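Local coordinates for Baccell_00875 (Bacteroides cellulosilyticus DSM 14838, PDB 5NO8), which probably acts as a polysaccharide lyase that removes the L-rhamnose caps attached to glucuronic acid in complex arabinogalactan proteins, at residues Q550-L555 and L565-R570; S543-A548 and M572-A577; W614-G619 and R643-L648. One frame throughout, in Å; residues are numbered along the deposited sequence.

Contact 1 (Q550-L555 and L565-R570); sequences QFLAQL and LDEVKR
Leu-552 reaches across to both Val-568 and Glu-567, and its side chain is a good one to follow outward. At its root, CB sits 3.6 Å from Val-568 CG2. The first torsion (chi1 -67°) sets CG beside the backbone N and anti to the carbonyl carbon, and beyond it the CD1 branch runs to the aliphatic stem of the glutamate. There Leu-552 CD1 lies 3.6 Å from Glu-567 CG and 3.9 Å from Glu-567 CB, the two side chains passing at a slant. The same leucine also touches Tyr-564, one turn before Val-568 on the facing helix.

Val-568 makes its contact with a single branch. CG2 points at the neighbouring helix and settles against its backbone as well as its side chains, coming to 3.6 Å from Ala-553 N and 4.2 Å from Ala-553 CB. The small alanine lets the valine methyl come this near the main chain, with the helix axes 8.7 Å apart and crossing at -148°. Tyr-624 and Tyr-625 of helix 615-629 pack against Ala-553 and Val-568 respectively.

Glu-567 starts toward the leucine, but a bend at chi2 (59°) carries its carboxylate away. OE1 is gripped side-on by Arg-570 of its own helix, NH2 at 2.8 Å and NE at 3.1 Å, both from the same face of the carboxylate, while OE2 bonds to Gln-571. The glutamate thus offers methylenes to the partner helix and keeps its charge for its own helix.

No hydrogen bond or salt bridge crosses between 550-555 and 565-570, so between these segments the two arms of this antiparallel helical hairpin meet through aliphatic packing, and the intrahelical salt bridge probably eases the cost of placing a carboxylate beside it.

Contact 2 (S543-A548 and M572-A577); sequences SIVAPA and MPVLEA
Leu-575 turns CG anti to its backbone N (chi1 180°) and then bends at chi2 (58°), a combination that swings the end of the side chain to Ala-546 although its CB does not start out that way. CD1 comes 3.7 Å from Ala-546 CB and 3.9 Å from Ala-546 CA, while CD2 lies a little farther from the same CA. Val-545 answers with one branch: CG1, extended away from its own backbone N (chi1 176°), lodges beside the root of the leucine, 4.0 Å from Leu-575 CB. The two side chains run past each other in opposite directions, the valine ending at the leucine's root and the leucine tip passing on to Ala-546. A looser touch joins Val-545 CG1 to Val-574 CG1 at 4.3 Å.

These residues pair the N-terminal part of helix 542-559 with the C-terminal part of helix 562-576, in an antiparallel helical hairpin of the alpha-helical domain, consistent with the (alpha/alpha) toroid folds found among polysaccharide lyases. The axes are 9.5 Å apart, and no hydrogen bond spans them. Helix 615-629 closes one flank, with Ile-617 on Ala-546 and Thr-618 on Leu-575. Elsewhere, Tyr-533 leans on Val-545 and Tyr-540 on Val-574.

Contact 3 (W614-G619 and R643-L648); sequences WSTITG and RNNLCL
Ser-615 OG is held by two groups: it accepts a hydrogen bond from Asn-645 ND2 at 2.9 Å and is also bonded to the carbonyl oxygen of His-612. The hydrogen bond from the amide is moderately bent, with an N-H...O angle of 147°, but the hydroxyl oxygen lies close to the amide plane, 11° out of it. Asn-645 ND2 has a second acceptor in Val-641 O, four residues earlier in helix 632-644, so the two bonds together probably hold the amide in this rotation.

Over the face of that amide sits a methyl group. Thr-616 CG2 stands 3.4 Å from Asn-645 CG and 3.5 Å from Asn-645 ND2, covering the flat group from one side. The threonine can offer its methyl because chi1 of 63° turns OG1 elsewhere, to a hydrogen bond with Tyr-613 O. Ala-683 of helix 682-692 touches both Thr-616 and Asn-645, and Pro-611 also packs on the asparagine.

In the fold, the contact ties the N-terminal part of helix 615-629 to the chain leaving helix 632-644, a buried polar link between the open ends of an antiparallel helical hairpin.

Overall arrangement
Along the chain, contact 1 lies between the two segments of contact 2, and contact 3 follows after both have closed. Contacts 1 and 2 share helices 542-559 and 562-576, contact 1 nearer the turn that joins them and contact 2 toward their far ends, with centres about 11 Å apart. Contact 3 belongs to a later hairpin, helices 615-629 and 632-644, its centre about 15 Å from that of contact 2 and about 21 Å from that of contact 1. Ile-617 bridges the hairpins, its CG2 packing on Ala-546 and Gln-550. Aliphatic packing holds the arms of the first hairpin and a polar link those of the second, while Ile-617 and the touch of Leu-575 on Thr-618 join one hairpin to the other.

Contact 1 (Q550-L555 and L565-R570)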
# COMPACT_ATOMS: atom_id res chain seq x y z
N GLN A 550 -3.25 15.83 6.38
CA GLN A 550 -3.94 16.46 5.24
C GLN A 550 -4.80 17.63 5.77
O GLN A 550 -4.75 18.75 5.27
CB GLN A 550 -4.83 15.42 4.55
CG GLN A 550 -5.64 15.87 3.33
CD GLN A 550 -6.67 14.84 2.88
OE1 GLN A 550 -7.16 14.00 3.67
NE2 GLN A 550 -7.02 14.89 1.60
N PHE A 551 -5.53 17.35 6.84
CA PHE A 551 -6.35 18.37 7.49
C PHE A 551 -5.52 19.51 8.08
O PHE A 551 -5.79 20.70 7.81
CB PHE A 551 -7.19 17.75 8.58
CG PHE A 551 -8.03 18.75 9.31
CD1 PHE A 551 -9.27 19.05 8.84
CD2 PHE A 551 -7.53 19.41 10.42
CE1 PHE A 551 -10.06 20.00 9.48
CE2 PHE A 551 -8.30 20.35 11.07
CZ PHE A 551 -9.56 20.64 10.60
N LEU A 552 -4.53 19.16 8.89
CA LEU A 552 -3.70 20.16 9.55
C LEU A 552 -2.93 21.05 8.59
O LEU A 552 -2.78 22.25 8.83
CB LEU A 552 -2.75 19.52 10.55
CG LEU A 552 -3.37 18.87 11.80
CD1 LEU A 552 -2.31 18.01 12.44
CD2 LEU A 552 -3.88 19.89 12.80
N ALA A 553 -2.41 20.47 7.50
CA ALA A 553 -1.66 21.26 6.53
C ALA A 553 -2.56 22.29 5.84
O ALA A 553 -2.16 23.45 5.64
CB ALA A 553 -0.99 20.36 5.51
N GLN A 554 -3.76 21.87 5.48
CA GLN A 554 -4.77 22.78 4.93
C GLN A 554 -5.15 23.85 5.96
O GLN A 554 -5.30 25.03 5.61
CB GLN A 554 -6.01 22.05 4.50
CG GLN A 554 -5.86 21.17 3.27
CD GLN A 554 -7.12 20.43 2.98
OE1 GLN A 554 -7.27 19.25 3.34
NE2 GLN A 554 -8.08 21.10 2.38
N LEU A 555 -5.33 23.45 7.21
CA LEU A 555 -5.67 24.42 8.26
C LEU A 555 -4.54 25.44 8.43
O LEU A 555 -4.81 26.63 8.56
CB LEU A 555 -6.00 23.73 9.58
CG LEU A 555 -6.59 24.62 10.69
CD1 LEU A 555 -7.83 25.34 10.17
CD2 LEU A 555 -6.96 23.79 11.92
N LEU A 565 1.23 23.61 11.70
CA LEU A 565 2.40 23.18 10.94
C LEU A 565 3.40 22.40 11.78
O LEU A 565 4.01 21.45 11.28
CB LEU A 565 3.14 24.34 10.25
CG LEU A 565 4.27 23.98 9.26
CD1 LEU A 565 3.87 22.87 8.27
CD2 LEU A 565 4.75 25.20 8.48
N ASP A 566 3.60 22.80 13.03
CA ASP A 566 4.51 22.05 13.91
C ASP A 566 3.98 20.62 14.15
O ASP A 566 4.76 19.68 14.17
CB ASP A 566 4.76 22.80 15.24
CG ASP A 566 5.66 24.06 15.07
OD1 ASP A 566 6.30 24.27 14.00
OD2 ASP A 566 5.74 24.84 16.04
N GLU A 567 2.67 20.46 14.26
CA GLU A 567 2.08 19.12 14.38
C GLU A 567 2.24 18.29 13.09
O GLU A 567 2.59 17.10 13.15
CB GLU A 567 0.62 19.20 14.79
CG GLU A 567 -0.00 17.85 15.14
CD GLU A 567 0.69 17.13 16.29
OE1 GLU A 567 1.20 17.83 17.19
OE2 GLU A 567 0.71 15.88 16.31
N VAL A 568 2.03 18.93 11.94
CA VAL A 568 2.32 18.31 10.63
C VAL A 568 3.74 17.76 10.62
O VAL A 568 3.93 16.58 10.30
CB VAL A 568 2.13 19.31 9.45
CG1 VAL A 568 2.72 18.77 8.14
CG2 VAL A 568 0.66 19.65 9.28
N LYS A 569 4.71 18.60 10.97
CA LYS A 569 6.12 18.21 10.97
C LYS A 569 6.43 17.09 11.95
O LYS A 569 7.24 16.23 11.65
CB LYS A 569 7.03 19.41 11.24
CG LYS A 569 7.16 20.31 10.04
CD LYS A 569 8.04 21.51 10.34
CE LYS A 569 8.14 22.42 9.14
NZ LYS A 569 8.46 23.80 9.57
N ARG A 570 5.77 17.10 13.11
CA ARG A 570 5.90 15.99 14.07
C ARG A 570 5.36 14.67 13.50
O ARG A 570 5.95 13.62 13.76
CB ARG A 570 5.20 16.30 15.42
CG ARG A 570 6.04 17.14 16.37
CD ARG A 570 5.44 17.19 17.79
NE ARG A 570 4.19 17.96 17.81
CZ ARG A 570 4.10 19.30 17.88
NH1 ARG A 570 5.20 20.06 17.96
NH2 ARG A 570 2.91 19.88 17.88

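Contact 2 (S543-A548 and M572-A577)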
# COMPACT_ATOMS: atom_id res chain seq x y z
N SER A 543 -4.74 5.55 6.46
CA SER A 543 -5.87 6.45 6.24
C SER A 543 -6.54 6.96 7.53
O SER A 543 -7.65 7.49 7.48
CB SER A 543 -6.89 5.88 5.23
OG SER A 543 -7.67 4.83 5.77
N ILE A 544 -5.87 6.79 8.67
CA ILE A 544 -6.07 7.66 9.86
C ILE A 544 -4.98 8.72 9.95
O ILE A 544 -5.26 9.90 10.10
CB ILE A 544 -6.08 6.80 11.16
CG1 ILE A 544 -7.26 5.84 11.12
CG2 ILE A 544 -6.09 7.70 12.41
CD1 ILE A 544 -7.16 4.73 12.15
N VAL A 545 -3.72 8.30 9.82
CA VAL A 545 -2.59 9.21 9.95
C VAL A 545 -2.56 10.24 8.82
O VAL A 545 -2.41 11.45 9.06
CB VAL A 545 -1.24 8.44 9.99
CG1 VAL A 545 -0.05 9.39 10.03
CG2 VAL A 545 -1.20 7.50 11.19
N ALA A 546 -2.72 9.78 7.58
CA ALA A 546 -2.59 10.71 6.45
C ALA A 546 -3.66 11.81 6.49
O ALA A 546 -3.33 12.97 6.32
CB ALA A 546 -2.61 9.99 5.10
N PRO A 547 -4.93 11.44 6.73
CA PRO A 547 -5.96 12.50 6.84
C PRO A 547 -5.74 13.53 7.95
O PRO A 547 -6.09 14.70 7.76
CB PRO A 547 -7.22 11.72 7.13
CG PRO A 547 -7.01 10.43 6.43
CD PRO A 547 -5.56 10.11 6.68
N ALA A 548 -5.17 13.10 9.09
CA ALA A 548 -4.81 14.04 10.16
C ALA A 548 -3.92 15.13 9.61
O ALA A 548 -4.16 16.32 9.82
CB ALA A 548 -4.09 13.33 11.31
N MET A 572 4.86 13.83 10.20
CA MET A 572 5.33 13.42 8.85
C MET A 572 6.14 12.12 8.85
O MET A 572 5.88 11.28 8.01
CB MET A 572 6.12 14.52 8.15
CG MET A 572 5.23 15.60 7.57
SD MET A 572 4.33 15.07 6.10
CE MET A 572 5.67 15.06 4.94
N PRO A 573 7.11 11.95 9.80
CA PRO A 573 7.90 10.70 9.80
C PRO A 573 7.07 9.45 10.07
O PRO A 573 7.38 8.36 9.54
CB PRO A 573 8.92 10.93 10.92
CG PRO A 573 8.98 12.41 11.08
CD PRO A 573 7.57 12.85 10.87
N VAL A 574 6.02 9.58 10.86
CA VAL A 574 5.08 8.52 11.12
C VAL A 574 4.30 8.15 9.85
O VAL A 574 4.09 6.96 9.55
CB VAL A 574 4.19 8.88 12.34
CG1 VAL A 574 3.06 7.92 12.53
CG2 VAL A 574 5.05 8.94 13.60
N LEU A 575 3.92 9.16 9.06
CA LEU A 575 3.26 8.89 7.78
C LEU A 575 4.20 8.27 6.77
O LEU A 575 3.81 7.33 6.02
CB LEU A 575 2.68 10.17 7.19
CG LEU A 575 1.97 9.99 5.85
CD1 LEU A 575 0.85 9.01 5.99
CD2 LEU A 575 1.41 11.31 5.35
N GLU A 576 5.42 8.77 6.71
CA GLU A 576 6.41 8.28 5.75
C GLU A 576 6.83 6.85 6.02
O GLU A 576 7.23 6.15 5.08
CB GLU A 576 7.64 9.19 5.67
CG GLU A 576 7.28 10.57 5.12
CD GLU A 576 8.48 11.45 4.87
OE1 GLU A 576 9.52 10.93 4.42
OE2 GLU A 576 8.36 12.67 5.09
N ALA A 577 6.70 6.40 7.26
CA ALA A 577 7.08 5.03 7.62
C ALA A 577 6.21 3.95 6.95
O ALA A 577 6.65 2.80 6.78
CB ALA A 577 7.07 4.86 9.13

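Contact 3 (W614-G619 and R643-L648)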
# COMPACT_ATOMS: atom_id res chain seq x y z
N TRP A 614 -6.24 4.76 -1.58
CA TRP A 614 -6.01 5.70 -0.46
C TRP A 614 -4.53 6.00 -0.20
O TRP A 614 -4.20 6.98 0.48
CB TRP A 614 -6.70 5.29 0.83
CG TRP A 614 -8.18 5.45 0.89
CD1 TRP A 614 -9.02 4.55 1.42
CD2 TRP A 614 -9.01 6.57 0.49
NE1 TRP A 614 -10.31 5.00 1.37
CE2 TRP A 614 -10.33 6.24 0.80
CE3 TRP A 614 -8.76 7.80 -0.15
CZ2 TRP A 614 -11.41 7.09 0.51
CZ3 TRP A 614 -9.83 8.63 -0.44
CH2 TRP A 614 -11.12 8.28 -0.10
N SER A 615 -3.61 5.23 -0.78
CA SER A 615 -2.21 5.63 -0.79
C SER A 615 -2.01 7.05 -1.34
O SER A 615 -1.04 7.70 -1.01
CB SER A 615 -1.32 4.67 -1.60
OG SER A 615 -1.65 4.67 -3.01
N THR A 616 -2.93 7.51 -2.19
CA THR A 616 -2.81 8.86 -2.75
C THR A 616 -3.06 9.96 -1.74
O THR A 616 -2.67 11.08 -1.98
CB THR A 616 -3.71 9.08 -3.99
OG1 THR A 616 -5.08 8.96 -3.66
CG2 THR A 616 -3.36 8.05 -5.09
N ILE A 617 -3.65 9.64 -0.58
CA ILE A 617 -3.80 10.68 0.44
C ILE A 617 -2.42 11.15 0.88
O ILE A 617 -2.21 12.33 1.13
CB ILE A 617 -4.56 10.18 1.70
CG1 ILE A 617 -5.93 9.62 1.36
CG2 ILE A 617 -4.76 11.36 2.66
CD1 ILE A 617 -6.50 8.78 2.48
N THR A 618 -1.45 10.23 0.96
CA THR A 618 -0.08 10.60 1.26
C THR A 618 0.49 11.56 0.20
O THR A 618 1.17 12.50 0.54
CB THR A 618 0.80 9.36 1.44
OG1 THR A 618 0.28 8.62 2.55
CG2 THR A 618 2.25 9.71 1.71
N GLY A 619 0.17 11.32 -1.07
CA GLY A 619 0.48 12.26 -2.13
C GLY A 619 -0.12 13.63 -1.85
O GLY A 619 0.57 14.62 -2.00
N ARG A 643 1.17 9.25 -9.55
CA ARG A 643 1.53 8.62 -10.83
C ARG A 643 1.48 7.09 -10.72
O ARG A 643 0.96 6.39 -11.60
CB ARG A 643 2.93 9.09 -11.23
CG ARG A 643 3.51 8.40 -12.41
CD ARG A 643 4.63 9.23 -13.00
NE ARG A 643 5.72 9.34 -12.05
CZ ARG A 643 6.27 10.46 -11.58
NH1 ARG A 643 5.89 11.66 -11.99
NH2 ARG A 643 7.29 10.37 -10.74
N ASN A 644 1.96 6.57 -9.59
CA ASN A 644 2.05 5.12 -9.43
C ASN A 644 0.68 4.48 -9.28
O ASN A 644 0.52 3.30 -9.58
CB ASN A 644 3.01 4.77 -8.30
CG ASN A 644 4.44 5.09 -8.64
OD1 ASN A 644 4.78 5.29 -9.81
ND2 ASN A 644 5.29 5.19 -7.63
N ASN A 645 -0.32 5.25 -8.84
CA ASN A 645 -1.67 4.75 -8.78
C ASN A 645 -2.38 4.72 -10.13
O ASN A 645 -3.48 4.21 -10.24
CB ASN A 645 -2.48 5.52 -7.74
CG ASN A 645 -2.23 5.06 -6.34
OD1 ASN A 645 -3.09 4.40 -5.75
ND2 ASN A 645 -1.08 5.43 -5.77
N LEU A 646 -1.75 5.24 -11.17
CA LEU A 646 -2.36 5.15 -12.50
C LEU A 646 -2.51 3.74 -13.01
O LEU A 646 -3.30 3.52 -13.92
CB LEU A 646 -1.58 5.97 -13.53
CG LEU A 646 -1.61 7.48 -13.32
CD1 LEU A 646 -0.63 8.11 -14.29
CD2 LEU A 646 -3.01 8.04 -13.48
N CYS A 647 -1.79 2.78 -12.42
CA CYS A 647 -1.95 1.39 -12.85
C CYS A 647 -3.33 0.81 -12.58
O CYS A 647 -3.68 -0.20 -13.18
CB CYS A 647 -0.88 0.51 -12.24
SG CYS A 647 -1.05 0.31 -10.45
N LEU A 648 -4.15 1.47 -11.77
CA LEU A 648 -5.51 1.01 -11.48
C LEU A 648 -6.51 1.32 -12.60
O LEU A 648 -7.67 0.95 -12.51
CB LEU A 648 -5.99 1.64 -10.18
CG LEU A 648 -5.20 1.29 -8.92
CD1 LEU A 648 -5.56 2.28 -7.83
CD2 LEU A 648 -5.42 -0.15 -8.49